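Local coordinates for protein phage related exonuclease (Haemophilus somnus 129PT, PDB 3K93) that probably degrades DNA from its ends as a metal-dependent, phage-type exonuclease, at residues I109-C114 and D138-G143; A153-V158 and V192-D197. All blocks are in the same frame, centred on the assembly; numbering follows the deposited sequence.

Contact 1 of 2, residues I109-C114 and D138-G143; sequences IIDTKC and DIQMQG. With NA (sodium ion), chain B.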
ATOM      1  N   ILE A 109     -19.877  -4.368  28.208  1.00 14.10           N
ATOM      2  CA  ILE A 109     -19.830  -5.083  26.937  1.00 13.65           C
ATOM      3  C   ILE A 109     -18.471  -5.769  26.812  1.00 14.24           C
ATOM      4  O   ILE A 109     -17.444  -5.180  27.113  1.00 13.53           O
ATOM      5  CB  ILE A 109     -19.985  -4.114  25.743  1.00 13.57           C
ATOM      6  CG1 ILE A 109     -21.346  -3.434  25.769  1.00 12.56           C
ATOM      7  CG2 ILE A 109     -19.778  -4.832  24.396  1.00 12.47           C
ATOM      8  CD1 ILE A 109     -22.507  -4.388  25.406  1.00 13.17           C
ATOM      9  N   ILE A 110     -18.469  -7.011  26.347  1.00 14.56           N
ATOM     10  CA  ILE A 110     -17.238  -7.660  25.955  1.00 14.64           C
ATOM     11  C   ILE A 110     -17.311  -7.965  24.499  1.00 15.26           C
ATOM     12  O   ILE A 110     -18.365  -8.350  24.015  1.00 16.03           O
ATOM     13  CB  ILE A 110     -16.976  -8.945  26.735  1.00 14.38           C
ATOM     14  CG1 ILE A 110     -16.832  -8.638  28.219  1.00 13.88           C
ATOM     15  CG2 ILE A 110     -15.666  -9.596  26.250  1.00 12.37           C
ATOM     16  CD1 ILE A 110     -17.062  -9.876  29.139  1.00 15.92           C
ATOM     17  N   ASP A 111     -16.198  -7.770  23.809  1.00 15.67           N
ATOM     18  CA  ASP A 111     -16.053  -8.109  22.415  1.00 16.99           C
ATOM     19  C   ASP A 111     -14.783  -8.976  22.211  1.00 16.77           C
ATOM     20  O   ASP A 111     -13.693  -8.630  22.688  1.00 17.69           O
ATOM     21  CB  ASP A 111     -15.947  -6.837  21.562  1.00 17.26           C
ATOM     22  CG  ASP A 111     -16.305  -7.093  20.099  1.00 20.11           C
ATOM     23  OD1 ASP A 111     -15.435  -7.610  19.357  1.00 23.40           O
ATOM     24  OD2 ASP A 111     -17.471  -6.840  19.682  1.00 20.86           O
ATOM     25  N   THR A 112     -14.938 -10.092  21.509  1.00 15.60           N
ATOM     26  CA  THR A 112     -13.844 -10.982  21.224  1.00 14.98           C
ATOM     27  C   THR A 112     -13.293 -10.702  19.808  1.00 15.73           C
ATOM     28  O   THR A 112     -14.060 -10.589  18.847  1.00 16.42           O
ATOM     29  CB  THR A 112     -14.303 -12.445  21.291  1.00 14.75           C
ATOM     30  OG1 THR A 112     -15.369 -12.653  20.357  1.00 15.29           O
ATOM     31  CG2 THR A 112     -14.749 -12.835  22.697  1.00 13.00           C
ATOM     32  N   LYS A 113     -11.977 -10.591  19.686  1.00 15.28           N
ATOM     33  CA  LYS A 113     -11.312 -10.427  18.410  1.00 15.20           C
ATOM     34  C   LYS A 113     -10.328 -11.597  18.260  1.00 14.80           C
ATOM     35  O   LYS A 113      -9.336 -11.671  18.983  1.00 12.74           O
ATOM     36  CB  LYS A 113     -10.549  -9.097  18.384  1.00 15.63           C
ATOM     37  CG  LYS A 113     -11.419  -7.871  18.796  1.00 16.76           C
ATOM     38  CD  LYS A 113     -12.458  -7.547  17.752  1.00 15.31           C
ATOM     39  CE  LYS A 113     -13.169  -6.251  18.111  1.00 16.73           C
ATOM     40  NZ  LYS A 113     -14.326  -5.998  17.240  1.00 13.65           N
ATOM     41  N   CYS A 114     -10.623 -12.493  17.310  1.00 14.55           N
ATOM     42  CA  CYS A 114      -9.837 -13.713  17.098  1.00 14.62           C
ATOM     43  C   CYS A 114      -8.721 -13.436  16.128  1.00 13.15           C
ATOM     44  O   CYS A 114      -8.932 -13.453  14.941  1.00 12.71           O
ATOM     45  CB  CYS A 114     -10.738 -14.833  16.538  1.00 14.80           C
ATOM     46  SG  CYS A 114     -11.870 -15.453  17.789  1.00 18.24           S
ATOM     47  N   ASP A 138     -12.119   0.888  19.464  1.00 15.20           N
ATOM     48  CA  ASP A 138     -12.520   1.793  20.542  1.00 15.28           C
ATOM     49  C   ASP A 138     -13.857   2.487  20.251  1.00 14.90           C
ATOM     50  O   ASP A 138     -14.740   2.515  21.096  1.00 15.22           O
ATOM     51  CB  ASP A 138     -11.418   2.808  20.894  1.00 15.64           C
ATOM     52  CG  ASP A 138     -10.790   3.495  19.675  1.00 18.00           C
ATOM     53  OD1 ASP A 138     -11.171   3.245  18.517  1.00 22.84           O
ATOM     54  OD2 ASP A 138      -9.886   4.315  19.885  1.00 21.48           O
ATOM     55  N   ILE A 139     -14.023   2.984  19.032  1.00 14.67           N
ATOM     56  CA  ILE A 139     -15.245   3.691  18.635  1.00 14.58           C
ATOM     57  C   ILE A 139     -16.409   2.687  18.523  1.00 13.52           C
ATOM     58  O   ILE A 139     -17.554   2.984  18.897  1.00 12.43           O
ATOM     59  CB  ILE A 139     -15.077   4.390  17.267  1.00 15.09           C
ATOM     60  CG1 ILE A 139     -13.838   5.304  17.250  1.00 18.56           C
ATOM     61  CG2 ILE A 139     -16.281   5.228  16.965  1.00 13.79           C
ATOM     62  CD1 ILE A 139     -13.879   6.398  18.370  1.00 21.97           C
ATOM     63  N   GLN A 140     -16.101   1.502  18.010  1.00 12.48           N
ATOM     64  CA  GLN A 140     -17.094   0.433  17.949  1.00 12.38           C
ATOM     65  C   GLN A 140     -17.668   0.159  19.340  1.00 12.32           C
ATOM     66  O   GLN A 140     -18.883  -0.038  19.483  1.00 12.30           O
ATOM     67  CB  GLN A 140     -16.466  -0.834  17.385  1.00 12.40           C
ATOM     68  CG  GLN A 140     -17.388  -2.041  17.219  1.00 13.68           C
ATOM     69  CD  GLN A 140     -16.649  -3.338  16.914  1.00 16.36           C
ATOM     70  OE1 GLN A 140     -15.437  -3.427  17.099  1.00 17.85           O
ATOM     71  NE2 GLN A 140     -17.394  -4.370  16.485  1.00 16.44           N
HETATM   72  N   MSE A 141     -16.798   0.127  20.358  1.00 11.64           N
HETATM   73  CA  MSE A 141     -17.255  -0.175  21.719  1.00 11.50           C
HETATM   74  C   MSE A 141     -18.126   0.968  22.225  1.00 11.76           C
HETATM   75  O   MSE A 141     -19.055   0.716  22.996  1.00 11.06           O
HETATM   76  CB  MSE A 141     -16.077  -0.382  22.709  1.00 11.18           C
HETATM   77  CG  MSE A 141     -15.204  -1.625  22.560  1.00 10.20           C
HETATM   78 SE   MSE A 141     -16.227  -3.213  22.403  0.75 11.77          SE
HETATM   79  CE  MSE A 141     -16.046  -3.351  20.527  1.00 12.36           C
ATOM     80  N   GLN A 142     -17.820   2.218  21.824  1.00 11.36           N
ATOM     81  CA  GLN A 142     -18.622   3.354  22.281  1.00 12.30           C
ATOM     82  C   GLN A 142     -20.029   3.236  21.715  1.00 12.30           C
ATOM     83  O   GLN A 142     -20.993   3.551  22.400  1.00 12.61           O
ATOM     84  CB  GLN A 142     -18.031   4.693  21.892  1.00 11.58           C
ATOM     85  CG  GLN A 142     -16.690   4.965  22.485  1.00 13.31           C
ATOM     86  CD  GLN A 142     -16.713   5.271  23.968  1.00 14.02           C
ATOM     87  OE1 GLN A 142     -17.777   5.465  24.581  1.00 14.84           O
ATOM     88  NE2 GLN A 142     -15.530   5.346  24.549  1.00 11.30           N
ATOM     89  N   GLY A 143     -20.122   2.748  20.484  1.00 12.51           N
ATOM     90  CA  GLY A 143     -21.393   2.499  19.839  1.00 12.56           C
ATOM     91  C   GLY A 143     -22.175   1.412  20.546  1.00 13.11           C
ATOM     92  O   GLY A 143     -23.379   1.579  20.764  1.00 12.76           O
TER
HETATM   93 NA    NA B 223     -16.068  -9.629  17.929  1.00 34.38          NA
HETATM   94  O   HOH W   1     -17.535  -7.640  17.024  1.00 34.61           O
HETATM   95  O   HOH W   2     -17.229 -11.943  17.374  1.00 34.50           O
HETATM   96  O   HOH W   3     -14.980  -9.346  15.897  1.00 22.96           O
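Lys-113 NZ is gripped by two oxygens: it donates across the contact to Gln-140 OE1 at 2.8 Å and forms a salt bridge with Asp-111 OD1, a weak bond at 2.9 Å. The donor approaches the amide oxygen from the side (C=O...NZ angle 118°), tilted only slightly from the carbonyl plane. The glutamine is delivered from the helix by a nearly straight chain, with CG anti to the backbone N (chi1 -178°), and meets the lysine from the opposite direction. Its NE2, also bonded to Tyr-144 OH, makes a weak bond to a water that donates to Asp-111 OD2 and binds sodium, linking the helix to the metal through its second shell. Asp-111 OD1 (2.5 Å) and Thr-112 O (2.4 Å) bind the sodium directly, with three waters and Asp-100. Asp-111 to Lys-113 fit the (D/E)XK signature of PD-(D/E)XK nucleases, so the sodium probably occupies the catalytic metal site. Beside this polar patch, Met-141, a selenomethionine, lays CE 3.6 Å from Asp-111 CB, while its SE faces Ile-109 CG2 at 4.4 Å. Segment 138-143 runs roughly antiparallel (140°) to 109-114; Met-141 also packs on strand 152-158, and helix 68-79 meets Ile-110 and Thr-112.

Contact 2 of 2, residues A153-V158 and V192-D197; sequences AQIDFV and VIIQRD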
ATOM      1  N   ALA A 153     -16.480  -1.257  28.312  1.00 13.54           N
ATOM      2  CA  ALA A 153     -16.307  -2.296  27.302  1.00 12.83           C
ATOM      3  C   ALA A 153     -14.903  -2.865  27.485  1.00 11.92           C
ATOM      4  O   ALA A 153     -13.981  -2.145  27.880  1.00 11.25           O
ATOM      5  CB  ALA A 153     -16.448  -1.716  25.860  1.00 11.96           C
ATOM      6  N   GLN A 154     -14.761  -4.151  27.213  1.00 10.85           N
ATOM      7  CA  GLN A 154     -13.486  -4.787  27.239  1.00 11.05           C
ATOM      8  C   GLN A 154     -13.308  -5.567  25.962  1.00 10.91           C
ATOM      9  O   GLN A 154     -14.130  -6.395  25.634  1.00 10.89           O
ATOM     10  CB  GLN A 154     -13.391  -5.691  28.477  1.00 11.82           C
ATOM     11  CG  GLN A 154     -13.438  -4.925  29.791  1.00 11.24           C
ATOM     12  CD  GLN A 154     -13.347  -5.826  30.961  1.00 13.90           C
ATOM     13  OE1 GLN A 154     -12.820  -6.919  30.855  1.00 18.30           O
ATOM     14  NE2 GLN A 154     -13.866  -5.390  32.095  1.00 11.43           N
ATOM     15  N   ILE A 155     -12.237  -5.280  25.235  1.00 11.78           N
ATOM     16  CA  ILE A 155     -11.953  -5.948  23.969  1.00 12.49           C
ATOM     17  C   ILE A 155     -10.976  -7.047  24.310  1.00 13.44           C
ATOM     18  O   ILE A 155      -9.864  -6.774  24.757  1.00 13.62           O
ATOM     19  CB  ILE A 155     -11.307  -4.989  22.956  1.00 12.19           C
ATOM     20  CG1 ILE A 155     -12.199  -3.785  22.690  1.00 12.14           C
ATOM     21  CG2 ILE A 155     -10.988  -5.698  21.657  1.00 12.31           C
ATOM     22  CD1 ILE A 155     -11.438  -2.573  22.133  1.00 11.33           C
ATOM     23  N   ASP A 156     -11.411  -8.287  24.148  1.00 14.69           N
ATOM     24  CA  ASP A 156     -10.564  -9.471  24.360  1.00 14.12           C
ATOM     25  C   ASP A 156      -9.955  -9.913  23.017  1.00 14.54           C
ATOM     26  O   ASP A 156     -10.627 -10.549  22.195  1.00 15.15           O
ATOM     27  CB  ASP A 156     -11.421 -10.620  24.904  1.00 14.67           C
ATOM     28  CG  ASP A 156     -11.727 -10.503  26.407  1.00 14.56           C
ATOM     29  OD1 ASP A 156     -11.225  -9.587  27.116  1.00 11.87           O
ATOM     30  OD2 ASP A 156     -12.461 -11.386  26.883  1.00 14.80           O
ATOM     31  N   PHE A 157      -8.699  -9.547  22.780  1.00 14.51           N
ATOM     32  CA  PHE A 157      -7.922 -10.067  21.665  1.00 13.52           C
ATOM     33  C   PHE A 157      -7.482 -11.468  22.087  1.00 13.43           C
ATOM     34  O   PHE A 157      -6.822 -11.612  23.111  1.00 11.99           O
ATOM     35  CB  PHE A 157      -6.689  -9.212  21.425  1.00 13.45           C
ATOM     36  CG  PHE A 157      -7.000  -7.862  20.896  1.00 13.45           C
ATOM     37  CD1 PHE A 157      -7.272  -7.684  19.557  1.00 14.56           C
ATOM     38  CD2 PHE A 157      -7.009  -6.764  21.720  1.00 13.80           C
ATOM     39  CE1 PHE A 157      -7.560  -6.434  19.060  1.00 14.61           C
ATOM     40  CE2 PHE A 157      -7.291  -5.508  21.217  1.00 13.95           C
ATOM     41  CZ  PHE A 157      -7.578  -5.346  19.905  1.00 14.62           C
ATOM     42  N   VAL A 158      -7.853 -12.473  21.276  1.00 13.02           N
ATOM     43  CA  VAL A 158      -7.610 -13.874  21.581  0.50 12.36           C
ATOM     44  C   VAL A 158      -6.990 -14.603  20.388  1.00 12.70           C
ATOM     45  O   VAL A 158      -7.461 -14.474  19.238  1.00 13.31           O
ATOM     46  CB  VAL A 158      -8.901 -14.570  22.031  0.50 12.45           C
ATOM     47  CG1 VAL A 158      -9.325 -14.045  23.394  0.50 11.14           C
ATOM     48  CG2 VAL A 158     -10.007 -14.369  21.019  0.50 11.78           C
ATOM     49  N   VAL A 192      -8.252  -5.022  26.390  1.00 13.56           N
ATOM     50  CA  VAL A 192      -8.159  -3.560  26.449  1.00 13.32           C
ATOM     51  C   VAL A 192      -9.498  -3.026  26.989  1.00 13.64           C
ATOM     52  O   VAL A 192     -10.541  -3.398  26.499  1.00 14.31           O
ATOM     53  CB  VAL A 192      -7.867  -2.952  25.076  1.00 13.64           C
ATOM     54  CG1 VAL A 192      -7.920  -1.385  25.120  1.00 12.21           C
ATOM     55  CG2 VAL A 192      -6.516  -3.440  24.543  1.00 13.56           C
ATOM     56  N   ILE A 193      -9.449  -2.192  28.012  1.00 13.48           N
ATOM     57  CA  ILE A 193     -10.641  -1.698  28.692  1.00 14.22           C
ATOM     58  C   ILE A 193     -10.925  -0.319  28.120  1.00 14.44           C
ATOM     59  O   ILE A 193     -10.052   0.521  28.114  1.00 14.36           O
ATOM     60  CB  ILE A 193     -10.393  -1.558  30.247  1.00 13.79           C
ATOM     61  CG1 ILE A 193     -10.043  -2.913  30.872  1.00 14.24           C
ATOM     62  CG2 ILE A 193     -11.602  -0.979  30.948  1.00 13.39           C
ATOM     63  CD1 ILE A 193      -9.413  -2.821  32.325  1.00 14.01           C
ATOM     64  N   ILE A 194     -12.137  -0.096  27.629  1.00 15.13           N
ATOM     65  CA  ILE A 194     -12.540   1.200  27.091  1.00 15.52           C
ATOM     66  C   ILE A 194     -13.638   1.773  28.001  1.00 16.69           C
ATOM     67  O   ILE A 194     -14.651   1.112  28.205  1.00 17.40           O
ATOM     68  CB  ILE A 194     -13.114   1.051  25.651  1.00 14.94           C
ATOM     69  CG1 ILE A 194     -12.142   0.299  24.720  1.00 15.14           C
ATOM     70  CG2 ILE A 194     -13.417   2.415  25.068  1.00 14.94           C
ATOM     71  CD1 ILE A 194     -10.868   1.080  24.363  1.00 13.83           C
ATOM     72  N   GLN A 195     -13.430   2.978  28.555  1.00 16.84           N
ATOM     73  CA  GLN A 195     -14.438   3.629  29.377  1.00 17.57           C
ATOM     74  C   GLN A 195     -15.454   4.319  28.459  1.00 16.57           C
ATOM     75  O   GLN A 195     -15.073   4.839  27.435  1.00 16.56           O
ATOM     76  CB  GLN A 195     -13.811   4.685  30.316  1.00 17.86           C
ATOM     77  CG  GLN A 195     -12.810   4.156  31.355  1.00 21.73           C
ATOM     78  CD  GLN A 195     -13.400   3.046  32.208  1.00 25.62           C
ATOM     79  OE1 GLN A 195     -14.597   3.053  32.509  1.00 29.60           O
ATOM     80  NE2 GLN A 195     -12.576   2.078  32.578  1.00 27.09           N
ATOM     81  N   ARG A 196     -16.736   4.314  28.838  1.00 16.05           N
ATOM     82  CA  ARG A 196     -17.778   5.069  28.114  1.00 15.87           C
ATOM     83  C   ARG A 196     -17.345   6.515  28.062  1.00 15.61           C
ATOM     84  O   ARG A 196     -16.860   7.018  29.033  1.00 15.55           O
ATOM     85  CB  ARG A 196     -19.096   4.993  28.864  1.00 15.73           C
ATOM     86  CG  ARG A 196     -20.232   5.749  28.211  1.00 15.75           C
ATOM     87  CD  ARG A 196     -21.418   5.839  29.128  1.00 16.69           C
ATOM     88  NE  ARG A 196     -22.553   6.411  28.402  1.00 15.85           N
ATOM     89  CZ  ARG A 196     -23.460   5.719  27.720  1.00 16.22           C
ATOM     90  NH1 ARG A 196     -23.458   4.389  27.687  1.00 15.28           N
ATOM     91  NH2 ARG A 196     -24.430   6.379  27.094  1.00 16.91           N
ATOM     92  N   ASP A 197     -17.488   7.171  26.928  1.00 15.93           N
ATOM     93  CA  ASP A 197     -17.080   8.564  26.810  1.00 16.63           C
ATOM     94  C   ASP A 197     -18.171   9.269  26.065  1.00 17.09           C
ATOM     95  O   ASP A 197     -18.242   9.175  24.835  1.00 16.64           O
ATOM     96  CB  ASP A 197     -15.741   8.659  26.075  1.00 17.59           C
ATOM     97  CG  ASP A 197     -15.286  10.102  25.819  1.00 18.82           C
ATOM     98  OD1 ASP A 197     -16.079  11.063  25.990  1.00 19.32           O
ATOM     99  OD2 ASP A 197     -14.110  10.258  25.410  1.00 22.00           O
TER
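Ala-153 and Ile-194 form an antiparallel hydrogen-bonded pair, exchanging Ala-153 N to Ile-194 O at 3.0 Å and Ile-194 N to Ala-153 O at 2.8 Å. Two residues along, Ile-155 and Val-192 repeat the exchange, with Ile-155 N to Val-192 O at 2.8 Å and Val-192 N to Ile-155 O at 2.9 Å. The non-hydrogen-bonded pair Gln-154 and Ile-193 sits between them; there Val-192 O also receives a CA-H...O contact from Gln-154 CA, 3.3 Å away. On the face carrying Ala-153, Ile-155, Val-192 and Ile-194, the side chains of Ile-155 and Ile-194 cross at a slant, Ile-155 CD1 lying 3.9 Å from Ile-194 CG1. Phe-157 has CG anti to the carbonyl carbon (chi1 -69°), which brings CE2 to 4.0 Å from Val-192 CG2; this methyl lies at the ring edge in its plane, while Ile-155 CG2 rests over one ring face toward the rim. On the other face Gln-154 and Ile-193 point the same way, side by side, with CG and CG1 4.1 Å apart. Strand 189-195 is one of the two outer strands, within this chain, of a mixed four-stranded sheet consistent with the core of a PD-(D/E)XK nuclease fold, its inner neighbour 152-158 running parallel to strand 108-114. Helices 125-135 and 137-148 cover the face bearing Ile-155 and Val-192: Ala-128 meets Val-192, Ala-132 and Tyr-137 meet Ile-155. Across the sheet, Gln-154 NE2 bonds to Gln-152 OE1 and its OE1 accepts from Arg-79, which also forms a salt bridge with Asp-156 OD2. Asp-156 OD1 in turn bonds to Thr-191 OG1. Beyond Ile-194 the chain is pinned by Gln-142, whose amide bonds to Gln-195 O and Asp-197 N, and Asp-197 N-caps helix 198-221 through a weak bond from Glu-199 N.

Overall arrangement
Of the four segments 109-114 comes first, after the N-terminal helices and the antiparallel neighbour 101-103. The polypeptide then leaves the sheet, passes through helix 125-135 and enters helix 137-148, where contact 1 closes a loop of 23 residues. A short turn leads into strand 152-158, parallel to 108-114, so contact 1 belongs to a beta-alpha-beta crossover. The chain goes on through helix 173-181 and returns as strand 189-195, closing contact 2 around 33 residues. The two loops follow in series and neither nest nor cross. Asp-111 O probably bonds to Asp-156 N, and Met-141 packs on Ala-153, joining metal-site strand and covering helix to strand 152-158, which contact 2 ties to edge strand 189-195.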